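PDB 4OVD: peptidoglycan glycosyltransferase from Atopobium parvulum, which belongs to the penicillin-binding proteins, in which a dimerisation domain is joined to a transpeptidase-type domain with the penicillin-recognising fold. Local coordinates for residues D64-V69 against A554-I559; G248-M253 against S547-D552; F297-T302 against R423-V428; D374-G379 against G432-P437. All coordinates share one frame; numbering follows the deposited sequence.

Contact 1 (D64-V69 against A554-I559)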
loop_
_atom_site.group_PDB
_atom_site.type_symbol
_atom_site.label_atom_id
_atom_site.label_comp_id
_atom_site.label_asym_id
_atom_site.label_seq_id
_atom_site.Cartn_x
_atom_site.Cartn_y
_atom_site.Cartn_z
ATOM N N ASP A 64 -2.556 11.366 -17.515
ATOM C CA ASP A 64 -2.174 11.424 -16.121
ATOM C C ASP A 64 -2.964 12.623 -15.499
ATOM O O ASP A 64 -3.742 13.276 -16.201
ATOM C CB ASP A 64 -0.657 11.537 -15.931
ATOM C CG ASP A 64 -0.144 12.971 -15.967
ATOM O OD1 ASP A 64 -0.818 13.905 -16.492
ATOM O OD2 ASP A 64 0.998 13.127 -15.492
ATOM N N ARG A 65 -2.762 12.922 -14.209
ATOM C CA ARG A 65 -3.541 13.949 -13.522
ATOM C C ARG A 65 -3.350 15.368 -14.067
ATOM O O ARG A 65 -4.211 16.202 -13.832
ATOM C CB ARG A 65 -3.220 13.954 -11.994
ATOM C CG ARG A 65 -1.856 14.561 -11.640
ATOM C CD ARG A 65 -1.490 14.362 -10.170
ATOM N NE ARG A 65 -2.666 14.545 -9.328
ATOM C CZ ARG A 65 -3.034 15.664 -8.726
ATOM N NH1 ARG A 65 -2.295 16.787 -8.792
ATOM N NH2 ARG A 65 -4.156 15.646 -8.013
ATOM N N ASN A 66 -2.214 15.653 -14.709
ATOM C CA ASN A 66 -1.945 16.977 -15.271
ATOM C C ASN A 66 -2.295 16.997 -16.761
ATOM O O ASN A 66 -2.056 17.979 -17.455
ATOM C CB ASN A 66 -0.468 17.318 -15.098
ATOM C CG ASN A 66 -0.052 17.374 -13.632
ATOM O OD1 ASN A 66 -0.693 18.047 -12.830
ATOM N ND2 ASN A 66 1.024 16.663 -13.276
ATOM N N GLY A 67 -2.848 15.904 -17.280
ATOM C CA GLY A 67 -3.189 15.863 -18.681
ATOM C C GLY A 67 -2.104 15.353 -19.617
ATOM O O GLY A 67 -2.302 15.336 -20.798
ATOM N N ASN A 68 -0.938 14.975 -19.125
ATOM C CA ASN A 68 0.029 14.390 -20.017
ATOM C C ASN A 68 -0.528 13.042 -20.557
ATOM O O ASN A 68 -1.244 12.255 -19.861
ATOM C CB ASN A 68 1.350 14.174 -19.297
ATOM C CG ASN A 68 1.949 15.462 -18.762
ATOM O OD1 ASN A 68 2.432 16.298 -19.523
ATOM N ND2 ASN A 68 1.995 15.595 -17.426
ATOM N N VAL A 69 -0.228 12.796 -21.825
ATOM C CA VAL A 69 -0.665 11.586 -22.511
ATOM C C VAL A 69 0.315 10.501 -22.094
ATOM O O VAL A 69 1.549 10.679 -22.218
ATOM C CB VAL A 69 -0.740 11.753 -24.062
ATOM C CG1 VAL A 69 -1.036 10.428 -24.766
ATOM C CG2 VAL A 69 -1.801 12.788 -24.432
ATOM N N ALA A 554 5.813 15.843 -1.823
ATOM C CA ALA A 554 5.242 17.086 -1.297
ATOM C C ALA A 554 5.632 18.334 -2.096
ATOM O O ALA A 554 4.832 19.254 -2.242
ATOM C CB ALA A 554 5.637 17.261 0.152
ATOM N N THR A 555 6.836 18.393 -2.645
ATOM C CA THR A 555 7.180 19.604 -3.374
ATOM C C THR A 555 6.326 19.570 -4.671
ATOM O O THR A 555 5.550 20.478 -4.962
ATOM C CB THR A 555 8.686 19.725 -3.706
ATOM O OG1 THR A 555 9.016 18.909 -4.834
ATOM C CG2 THR A 555 9.559 19.357 -2.522
ATOM N N ARG A 556 6.459 18.489 -5.424
ATOM C CA ARG A 556 5.713 18.289 -6.638
ATOM C C ARG A 556 4.227 18.598 -6.472
ATOM O O ARG A 556 3.597 19.044 -7.404
ATOM C CB ARG A 556 5.873 16.835 -7.096
ATOM C CG ARG A 556 5.297 16.500 -8.463
ATOM C CD ARG A 556 6.106 17.114 -9.608
ATOM N NE ARG A 556 5.546 16.707 -10.902
ATOM C CZ ARG A 556 4.842 17.477 -11.731
ATOM N NH1 ARG A 556 4.636 18.759 -11.485
ATOM N NH2 ARG A 556 4.372 16.962 -12.857
ATOM N N LEU A 557 3.653 18.346 -5.305
ATOM C CA LEU A 557 2.237 18.612 -5.128
ATOM C C LEU A 557 1.994 19.948 -4.421
ATOM O O LEU A 557 2.914 20.777 -4.274
ATOM C CB LEU A 557 1.586 17.452 -4.386
ATOM C CG LEU A 557 1.760 16.062 -5.006
ATOM C CD1 LEU A 557 1.194 15.012 -4.072
ATOM C CD2 LEU A 557 1.118 15.953 -6.376
ATOM N N ASN A 558 0.762 20.165 -3.969
ATOM C CA ASN A 558 0.420 21.451 -3.298
ATOM C C ASN A 558 1.268 21.795 -2.062
ATOM O O ASN A 558 1.682 22.914 -1.885
ATOM C CB ASN A 558 -1.046 21.444 -2.777
ATOM C CG ASN A 558 -2.082 21.045 -3.826
ATOM O OD1 ASN A 558 -3.145 20.534 -3.471
ATOM N ND2 ASN A 558 -1.782 21.256 -5.104
ATOM N N ILE A 559 1.547 20.754 -1.282
ATOM C CA ILE A 559 2.141 20.770 0.082
ATOM C C ILE A 559 3.466 21.535 0.217
ATOM O O ILE A 559 4.542 21.012 -0.061
ATOM C CB ILE A 559 2.166 19.321 0.614
ATOM C CG1 ILE A 559 0.982 18.529 0.052
ATOM C CG2 ILE A 559 2.157 19.296 2.137
ATOM C CD1 ILE A 559 -0.367 19.206 0.243
#
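Behind the Asn66 amide that faces Arg556, Asp64 OD1 gathers the tight turn together, taking the backbone N of Asn66 at 2.9 Å and the backbone N of Asn68 at 2.8 Å. The two N-H groups arrive from opposite faces of the carboxylate, 62° out of its plane for Asn66 and 47° for Asn68, so they clamp the oxygen between them. The first bond defines an Asx turn, and Asp64 to Gly67 also forms a type I beta turn, closed by Gly67 N to Asp64 O at 3.0 Å. Asp64 OD2 is engaged separately: Asn68 ND2 meets it on the syn side at 3.3 Å, nearly straight, and Ile225 N, at the start of helix 225-242, is a further donor.

From this braced turn Asn66 projects its amide toward the end of helix 542-556. Arg556 comes from the opposite direction, its chain bent at chi2, and Asn66 ND2 lies 3.4 Å from Arg556 NH2 with the amide and guanidinium planes 39° apart. Both atoms are donors, and Asp224 reconciles them: its carboxylate forms a salt bridge with Arg556 NH2 and accepts a weak hydrogen bond from Asn66 ND2. Beside them, Arg65 NH1 is 4.3 Å from Leu557 CD2, and both side chains touch Tyr261.

The contact lies at the surface and buries only 110 Å². With no direct hydrogen bond between the segments, a polar link between them runs through Asp224, which pairs with both, though weakly with Asn66; its negative charge would offset the closeness of two N-H donors.

Contact 2 (G248-M253 against S547-D552)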
loop_
_atom_site.group_PDB
_atom_site.type_symbol
_atom_site.label_atom_id
_atom_site.label_comp_id
_atom_site.label_asym_id
_atom_site.label_seq_id
_atom_site.Cartn_x
_atom_site.Cartn_y
_atom_site.Cartn_z
ATOM N N GLY A 248 11.132 -4.498 -3.894
ATOM C CA GLY A 248 10.311 -3.721 -2.953
ATOM C C GLY A 248 9.257 -2.951 -3.681
ATOM O O GLY A 248 9.012 -3.185 -4.856
ATOM N N SER A 249 8.634 -2.016 -2.985
ATOM C CA SER A 249 7.524 -1.255 -3.526
ATOM C C SER A 249 7.515 0.114 -2.953
ATOM O O SER A 249 8.037 0.317 -1.863
ATOM C CB SER A 249 6.191 -1.857 -3.087
ATOM O OG SER A 249 6.030 -3.151 -3.686
ATOM N N ILE A 250 6.826 1.012 -3.636
ATOM C CA ILE A 250 6.697 2.366 -3.153
ATOM C C ILE A 250 5.383 2.940 -3.646
ATOM O O ILE A 250 4.960 2.648 -4.748
ATOM C CB ILE A 250 7.971 3.172 -3.577
ATOM C CG1 ILE A 250 7.950 4.572 -3.018
ATOM C CG2 ILE A 250 7.994 3.304 -5.066
ATOM C CD1 ILE A 250 9.298 5.250 -3.169
HETATM N N MSE A 251 4.714 3.754 -2.859
HETATM C CA MSE A 251 3.445 4.342 -3.287
HETATM C C MSE A 251 3.204 5.659 -2.600
HETATM O O MSE A 251 3.559 5.817 -1.433
HETATM C CB MSE A 251 2.275 3.384 -2.941
HETATM C CG MSE A 251 0.913 4.127 -2.913
HETATM SE SE MSE A 251 -0.697 2.966 -2.905
HETATM C CE MSE A 251 -0.421 1.742 -4.410
ATOM N N ALA A 252 2.642 6.622 -3.312
ATOM C CA ALA A 252 2.284 7.892 -2.725
ATOM C C ALA A 252 0.804 8.017 -3.065
ATOM O O ALA A 252 0.467 7.834 -4.212
ATOM C CB ALA A 252 3.063 9.009 -3.345
HETATM N N MSE A 253 -0.032 8.402 -2.104
HETATM C CA MSE A 253 -1.458 8.456 -2.290
HETATM C C MSE A 253 -2.048 9.539 -1.462
HETATM O O MSE A 253 -1.438 10.037 -0.573
HETATM C CB MSE A 253 -2.112 7.112 -1.859
HETATM C CG MSE A 253 -2.640 6.889 -0.380
HETATM SE SE MSE A 253 -3.562 5.154 -0.529
HETATM C CE MSE A 253 -5.324 5.874 -0.926
ATOM N N SER A 547 11.831 9.639 3.655
ATOM C CA SER A 547 12.131 11.054 3.856
ATOM C C SER A 547 12.430 11.765 2.559
ATOM O O SER A 547 11.952 12.864 2.361
ATOM C CB SER A 547 13.253 11.345 4.889
ATOM O OG SER A 547 14.461 10.682 4.572
ATOM N N GLN A 548 13.209 11.135 1.688
ATOM C CA GLN A 548 13.539 11.708 0.397
ATOM C C GLN A 548 12.371 11.642 -0.599
ATOM O O GLN A 548 12.021 12.638 -1.230
ATOM C CB GLN A 548 14.788 11.041 -0.185
ATOM C CG GLN A 548 15.112 11.470 -1.628
ATOM C CD GLN A 548 15.344 12.983 -1.878
ATOM O OE1 GLN A 548 15.428 13.418 -3.046
ATOM N NE2 GLN A 548 15.472 13.771 -0.817
ATOM N N PHE A 549 11.695 10.506 -0.714
ATOM C CA PHE A 549 10.649 10.465 -1.660
ATOM C C PHE A 549 9.378 11.262 -1.239
ATOM O O PHE A 549 8.713 11.921 -2.049
ATOM C CB PHE A 549 10.311 9.013 -2.015
ATOM C CG PHE A 549 9.190 8.914 -2.947
ATOM C CD1 PHE A 549 9.368 9.205 -4.281
ATOM C CD2 PHE A 549 7.934 8.537 -2.499
ATOM C CE1 PHE A 549 8.313 9.153 -5.166
ATOM C CE2 PHE A 549 6.876 8.498 -3.362
ATOM C CZ PHE A 549 7.066 8.794 -4.705
ATOM N N ALA A 550 9.031 11.214 0.013
ATOM C CA ALA A 550 7.825 11.926 0.448
ATOM C C ALA A 550 8.006 13.448 0.315
ATOM O O ALA A 550 7.052 14.153 0.013
ATOM C CB ALA A 550 7.450 11.545 1.853
ATOM N N LYS A 551 9.243 13.898 0.483
ATOM C CA LYS A 551 9.647 15.311 0.342
ATOM C C LYS A 551 9.393 15.697 -1.096
ATOM O O LYS A 551 8.652 16.660 -1.365
ATOM C CB LYS A 551 11.135 15.428 0.718
ATOM C CG LYS A 551 11.858 16.705 0.384
ATOM C CD LYS A 551 11.201 17.881 1.038
ATOM C CE LYS A 551 12.077 19.112 0.812
ATOM N NZ LYS A 551 11.382 20.341 1.256
ATOM N N ASP A 552 9.966 14.914 -2.023
ATOM C CA ASP A 552 9.743 15.134 -3.458
ATOM C C ASP A 552 8.277 15.036 -3.798
ATOM O O ASP A 552 7.820 15.748 -4.648
ATOM C CB ASP A 552 10.476 14.107 -4.311
ATOM C CG ASP A 552 11.973 14.230 -4.197
ATOM O OD1 ASP A 552 12.442 15.173 -3.528
ATOM O OD2 ASP A 552 12.670 13.363 -4.753
#
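Phe549 and Ile250 approach from opposite directions, and the methyl end of the isoleucine comes to rest over one face of the phenyl ring. Ile250 CD1 stands 3.8 Å from the centroid of the Phe549 ring and 22° off its normal, a CH-pi arrangement displaced slightly toward the rim. Its closest ring atom is Phe549 CD2, 3.6 Å from Ile250 CD1. The isoleucine reaches this far because its chain is fully extended, with CG1 opposite the backbone N (chi1 -176°) and chi2 at 168°.

Ala252, two residues along the strand, addresses a different part of the same ring: its CB lies near the ring plane, at the edge, 3.8 Å from Phe549 CE2. Face and edge are thus taken by two residues, i and i+2, that point to the same side of strand 248-253. This strand belongs to the five-stranded antiparallel sheet of the penicillin-recognising fold, against which the C-terminal helix 542-556 packs together with helix 225-242. The latter supplies Leu227, Ala231 and Gln234 to the surroundings of Phe549, while Val527 of the neighbouring strand touches both Phe549 and Ala252. Met251, a selenomethionine, points away from Phe549 to the other side of the sheet, where it meets Ile419 and Ile422 of helix 418-429.

Contact 3 (F297-T302 against R423-V428)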
loop_
_atom_site.group_PDB
_atom_site.type_symbol
_atom_site.label_atom_id
_atom_site.label_comp_id
_atom_site.label_asym_id
_atom_site.label_seq_id
_atom_site.Cartn_x
_atom_site.Cartn_y
_atom_site.Cartn_z
ATOM N N PHE A 297 1.687 -3.295 11.374
ATOM C CA PHE A 297 0.322 -3.626 11.699
ATOM C C PHE A 297 -0.091 -3.060 13.105
ATOM O O PHE A 297 -1.286 -3.013 13.429
ATOM C CB PHE A 297 0.203 -5.125 11.765
ATOM C CG PHE A 297 -1.194 -5.648 11.557
ATOM C CD1 PHE A 297 -1.739 -5.631 10.287
ATOM C CD2 PHE A 297 -1.978 -6.099 12.635
ATOM C CE1 PHE A 297 -3.023 -6.101 10.077
ATOM C CE2 PHE A 297 -3.254 -6.504 12.429
ATOM C CZ PHE A 297 -3.767 -6.566 11.139
ATOM N N LYS A 298 0.881 -2.657 13.940
ATOM C CA LYS A 298 0.555 -2.257 15.305
ATOM C C LYS A 298 -0.361 -1.036 15.383
ATOM O O LYS A 298 -0.966 -0.806 16.386
ATOM C CB LYS A 298 1.803 -2.023 16.099
ATOM C CG LYS A 298 2.630 -3.270 16.206
ATOM C CD LYS A 298 3.880 -3.021 16.996
ATOM C CE LYS A 298 4.795 -4.229 16.900
ATOM N NZ LYS A 298 6.020 -4.036 17.652
ATOM N N VAL A 299 -0.445 -0.263 14.323
ATOM C CA VAL A 299 -1.346 0.892 14.258
ATOM C C VAL A 299 -2.810 0.412 14.232
ATOM O O VAL A 299 -3.712 1.062 14.772
ATOM C CB VAL A 299 -0.973 1.679 13.010
ATOM C CG1 VAL A 299 -2.077 2.653 12.654
ATOM C CG2 VAL A 299 0.362 2.391 13.269
ATOM N N ILE A 300 -3.029 -0.750 13.613
ATOM C CA ILE A 300 -4.355 -1.376 13.570
ATOM C C ILE A 300 -4.723 -1.888 14.956
ATOM O O ILE A 300 -5.774 -1.629 15.479
ATOM C CB ILE A 300 -4.359 -2.488 12.482
ATOM C CG1 ILE A 300 -4.244 -1.752 11.147
ATOM C CG2 ILE A 300 -5.636 -3.242 12.453
ATOM C CD1 ILE A 300 -3.736 -2.544 10.008
ATOM N N THR A 301 -3.824 -2.628 15.575
ATOM C CA THR A 301 -4.064 -3.140 16.904
ATOM C C THR A 301 -4.355 -2.024 17.893
ATOM O O THR A 301 -5.273 -2.143 18.735
ATOM C CB THR A 301 -2.846 -3.898 17.366
ATOM O OG1 THR A 301 -2.588 -4.926 16.381
ATOM C CG2 THR A 301 -3.047 -4.394 18.826
ATOM N N THR A 302 -3.579 -0.936 17.857
ATOM C CA THR A 302 -3.840 0.125 18.848
ATOM C C THR A 302 -5.107 0.865 18.513
ATOM O O THR A 302 -5.831 1.301 19.423
ATOM C CB THR A 302 -2.640 1.077 18.975
ATOM O OG1 THR A 302 -2.242 1.451 17.657
ATOM C CG2 THR A 302 -1.434 0.358 19.496
ATOM N N ARG A 423 -4.399 0.791 3.019
ATOM C CA ARG A 423 -5.787 1.158 3.073
ATOM C C ARG A 423 -6.205 1.380 4.534
ATOM O O ARG A 423 -6.919 2.328 4.859
ATOM C CB ARG A 423 -6.650 0.119 2.399
ATOM C CG ARG A 423 -8.106 0.496 2.411
ATOM C CD ARG A 423 -9.002 -0.584 1.862
ATOM N NE ARG A 423 -10.382 -0.088 1.891
ATOM C CZ ARG A 423 -11.454 -0.857 2.013
ATOM N NH1 ARG A 423 -11.344 -2.177 2.196
ATOM N NH2 ARG A 423 -12.650 -0.295 2.013
ATOM N N ALA A 424 -5.787 0.508 5.426
ATOM C CA ALA A 424 -6.138 0.683 6.827
ATOM C C ALA A 424 -5.617 2.004 7.369
ATOM O O ALA A 424 -6.379 2.719 8.041
ATOM C CB ALA A 424 -5.593 -0.466 7.656
ATOM N N TYR A 425 -4.357 2.369 7.031
ATOM C CA TYR A 425 -3.789 3.615 7.512
ATOM C C TYR A 425 -4.605 4.827 7.064
ATOM O O TYR A 425 -4.663 5.841 7.790
ATOM C CB TYR A 425 -2.343 3.745 7.045
ATOM C CG TYR A 425 -1.337 3.047 7.944
ATOM C CD1 TYR A 425 -1.472 1.750 8.329
ATOM C CD2 TYR A 425 -0.241 3.735 8.404
ATOM C CE1 TYR A 425 -0.479 1.093 9.120
ATOM C CE2 TYR A 425 0.709 3.147 9.214
ATOM C CZ TYR A 425 0.610 1.826 9.569
ATOM O OH TYR A 425 1.570 1.311 10.432
ATOM N N THR A 426 -5.265 4.732 5.904
ATOM C CA THR A 426 -6.061 5.857 5.462
ATOM C C THR A 426 -7.098 6.238 6.529
ATOM O O THR A 426 -7.317 7.400 6.682
ATOM C CB THR A 426 -6.718 5.753 4.064
ATOM O OG1 THR A 426 -7.741 4.735 4.033
ATOM C CG2 THR A 426 -5.684 5.510 3.024
ATOM N N ALA A 427 -7.700 5.289 7.241
ATOM C CA ALA A 427 -8.651 5.611 8.271
ATOM C C ALA A 427 -8.034 6.489 9.351
ATOM O O ALA A 427 -8.662 7.441 9.832
ATOM C CB ALA A 427 -9.257 4.358 8.880
ATOM N N VAL A 428 -6.787 6.212 9.710
ATOM C CA VAL A 428 -6.131 7.048 10.720
ATOM C C VAL A 428 -5.850 8.426 10.138
ATOM O O VAL A 428 -5.956 9.478 10.813
ATOM C CB VAL A 428 -4.851 6.370 11.240
ATOM C CG1 VAL A 428 -4.029 7.311 12.097
ATOM C CG2 VAL A 428 -5.216 5.142 12.027
#
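The phenol ring of Tyr425 receives Val299 on one face: Val299 CG1 sits 4.2 Å from the Tyr425 ring centroid and only 15° off the normal, a CH-pi contact shifted toward the rim. The other methyl, Val299 CG2, lies by the hydroxyl end, 3.3 Å from Tyr425 OH. That hydroxyl has its polar partner in Val296 O, just before the segment, so the bond ties the tyrosine to the backbone three residues before the valine that lies over its ring. Between these two residues, the Phe297 ring has Ile300 CB over the centre of one face.

Val299 crosses Tyr425 at about a right angle and also meets Val428, its CG1 being 4.1 Å from Val428 CG2. One step along, Ile300 CG1 is placed opposite the carbonyl carbon (chi1 -68°), which brings Ile300 CD1 to 3.6 Å from Ala424 CB. These apolar contacts fill the space between helix 298-302 and helix 423-428, whose axes approach to 10.2 Å at an angle of 49°. No hydrogen bond crosses between the two segments themselves.

On the other side of helix 298-307, Lys298 NZ is hydrogen-bonded to Ser351 OG and Asn353 OD1. This is consistent with Lys298 being the lysine of the SxxK motif and Ser351 to Asn353 the SxN motif of penicillin-binding proteins, with the helix pair belonging to the helical part of the transpeptidase-type fold.

Contact 4 (D374-G379 against G432-P437)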
loop_
_atom_site.group_PDB
_atom_site.type_symbol
_atom_site.label_atom_id
_atom_site.label_comp_id
_atom_site.label_asym_id
_atom_site.label_seq_id
_atom_site.Cartn_x
_atom_site.Cartn_y
_atom_site.Cartn_z
ATOM N N ASP A 374 -11.448 -7.055 10.765
ATOM C CA ASP A 374 -12.422 -7.198 9.716
ATOM C C ASP A 374 -12.963 -5.837 9.304
ATOM O O ASP A 374 -13.059 -5.541 8.135
ATOM C CB ASP A 374 -13.535 -8.102 10.196
ATOM C CG ASP A 374 -14.415 -8.550 9.087
ATOM O OD1 ASP A 374 -14.005 -9.506 8.395
ATOM O OD2 ASP A 374 -15.525 -7.995 8.952
ATOM N N LYS A 375 -13.276 -4.983 10.276
ATOM C CA LYS A 375 -13.777 -3.684 9.953
ATOM C C LYS A 375 -12.701 -2.901 9.185
ATOM O O LYS A 375 -13.017 -2.116 8.312
ATOM C CB LYS A 375 -14.092 -2.996 11.291
ATOM C CG LYS A 375 -15.150 -1.919 11.292
ATOM C CD LYS A 375 -15.503 -1.594 12.737
ATOM C CE LYS A 375 -16.831 -0.860 12.883
ATOM N NZ LYS A 375 -16.923 0.374 12.062
ATOM N N PHE A 376 -11.417 -3.101 9.523
ATOM C CA PHE A 376 -10.325 -2.413 8.836
ATOM C C PHE A 376 -10.042 -2.973 7.442
ATOM O O PHE A 376 -9.080 -2.511 6.753
ATOM C CB PHE A 376 -9.047 -2.465 9.651
ATOM C CG PHE A 376 -8.800 -1.271 10.537
ATOM C CD1 PHE A 376 -8.298 -0.105 9.983
ATOM C CD2 PHE A 376 -8.990 -1.317 11.913
ATOM C CE1 PHE A 376 -7.996 0.998 10.766
ATOM C CE2 PHE A 376 -8.680 -0.231 12.691
ATOM C CZ PHE A 376 -8.182 0.936 12.120
ATOM N N GLY A 377 -10.823 -3.968 7.021
ATOM C CA GLY A 377 -10.649 -4.565 5.676
ATOM C C GLY A 377 -9.513 -5.610 5.567
ATOM O O GLY A 377 -9.193 -6.070 4.467
ATOM N N ILE A 378 -8.951 -6.031 6.695
ATOM C CA ILE A 378 -7.820 -6.965 6.659
ATOM C C ILE A 378 -8.327 -8.298 6.232
ATOM O O ILE A 378 -9.254 -8.792 6.811
ATOM C CB ILE A 378 -7.123 -7.049 8.005
ATOM C CG1 ILE A 378 -6.643 -5.662 8.431
ATOM C CG2 ILE A 378 -5.939 -8.011 7.909
ATOM C CD1 ILE A 378 -5.841 -4.940 7.353
ATOM N N GLY A 379 -7.743 -8.874 5.173
ATOM C CA GLY A 379 -8.246 -10.108 4.648
ATOM C C GLY A 379 -9.342 -9.904 3.616
ATOM O O GLY A 379 -9.980 -10.843 3.242
ATOM N N GLY A 432 -10.863 8.829 10.395
ATOM C CA GLY A 432 -11.533 7.608 10.653
ATOM C C GLY A 432 -12.188 6.944 9.510
ATOM O O GLY A 432 -12.742 5.838 9.687
ATOM N N THR A 433 -12.212 7.619 8.364
ATOM C CA THR A 433 -12.863 7.026 7.197
ATOM C C THR A 433 -11.833 6.383 6.249
ATOM O O THR A 433 -10.931 7.051 5.790
ATOM C CB THR A 433 -13.724 8.066 6.495
ATOM O OG1 THR A 433 -14.771 8.455 7.378
ATOM C CG2 THR A 433 -14.381 7.508 5.219
HETATM N N MSE A 434 -11.950 5.088 6.000
HETATM C CA MSE A 434 -11.050 4.365 5.075
HETATM C C MSE A 434 -11.480 4.532 3.633
HETATM O O MSE A 434 -12.675 4.498 3.321
HETATM C CB MSE A 434 -11.039 2.922 5.578
HETATM C CG MSE A 434 -10.344 1.963 4.702
HETATM SE SE MSE A 434 -9.897 0.445 5.847
HETATM C CE MSE A 434 -11.661 -0.334 5.581
ATOM N N VAL A 435 -10.548 4.832 2.741
ATOM C CA VAL A 435 -10.900 5.061 1.360
ATOM C C VAL A 435 -10.421 3.929 0.512
ATOM O O VAL A 435 -9.735 3.087 0.994
ATOM C CB VAL A 435 -10.291 6.386 0.848
ATOM C CG1 VAL A 435 -10.740 7.566 1.716
ATOM C CG2 VAL A 435 -8.788 6.314 0.808
ATOM N N THR A 436 -10.781 3.931 -0.758
ATOM C CA THR A 436 -10.417 2.882 -1.664
ATOM C C THR A 436 -9.257 3.411 -2.473
ATOM O O THR A 436 -9.455 4.380 -3.158
ATOM C CB THR A 436 -11.524 2.596 -2.657
ATOM O OG1 THR A 436 -12.678 2.094 -1.975
ATOM C CG2 THR A 436 -11.034 1.562 -3.650
ATOM N N PRO A 437 -8.058 2.799 -2.382
ATOM C CA PRO A 437 -6.945 3.317 -3.219
ATOM C C PRO A 437 -7.285 3.044 -4.704
ATOM O O PRO A 437 -7.877 2.039 -5.012
ATOM C CB PRO A 437 -5.686 2.566 -2.716
ATOM C CG PRO A 437 -6.111 1.874 -1.466
ATOM C CD PRO A 437 -7.626 1.672 -1.541
#
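Met434, modelled as selenomethionine, reaches the Phe376-Gly377 end of helix 366-375, where the chain closes in a Schellman motif. Gly377 has left the helical conformation with a positive phi, and its N bonds back to Asp374 O at 3.0 Å.

The side chain can be followed outward from strand 433-434. Its CB is directed at segment 374-379, and chi1 of 172° continues the chain in that direction by setting CG opposite the backbone N. Met434 CG itself passes 3.4 Å from Arg423 O of helix 418-429. Next comes the selenium, 3.2 Å from Phe376 O and 4.5 Å from Phe376 CD1, the latter approach being oblique to the ring. A bend at chi3 (85°) then turns the methyl back over the helix end: Met434 CE is 3.5 Å from Lys375 O and 4.0 Å from Gly377 N. The end of the side chain therefore rests mainly on backbone, and Lys375 O also accepts a hydrogen bond from Lys453 NZ.

Phe376 packs on Ile300, Ser303 and Ile304 of helix 298-307 and on Ala424, while Met434 also touches Thr426 and Ala427, so the pair fills the join between the short strand and these helices. At the selenium, Phe376 O lies almost opposite the CG-SE bond of Met434, with a CG-SE...O angle of about 160°, the direction expected for a chalcogen-type contact.

Overall arrangement
Contacts 3 and 4 form one packed region, with centres 9 Å apart and Phe376 of contact 4 touching Ile300 and Ala424 of contact 3. Probable hydrogen bonds also join them, Ala427 O with Gly432 N (2.7 Å) between backbones and Thr426 OG1 with Val435 N (3.1 Å) from a side chain. Contact 2, on the far side of strand 248-253, connects to both through Met253, whose CE lies 4.0 Å from Thr426 CG2 and 3.8 Å from Pro437 CB. Contact 1 continues along helix 542-556, its centre 14 Å from contact 2 but 27 Å from contact 3. Contact 3 holds Lys298, probably the SxxK active-site lysine; its Tyr425 side chain is about 10 Å from the calcium ion.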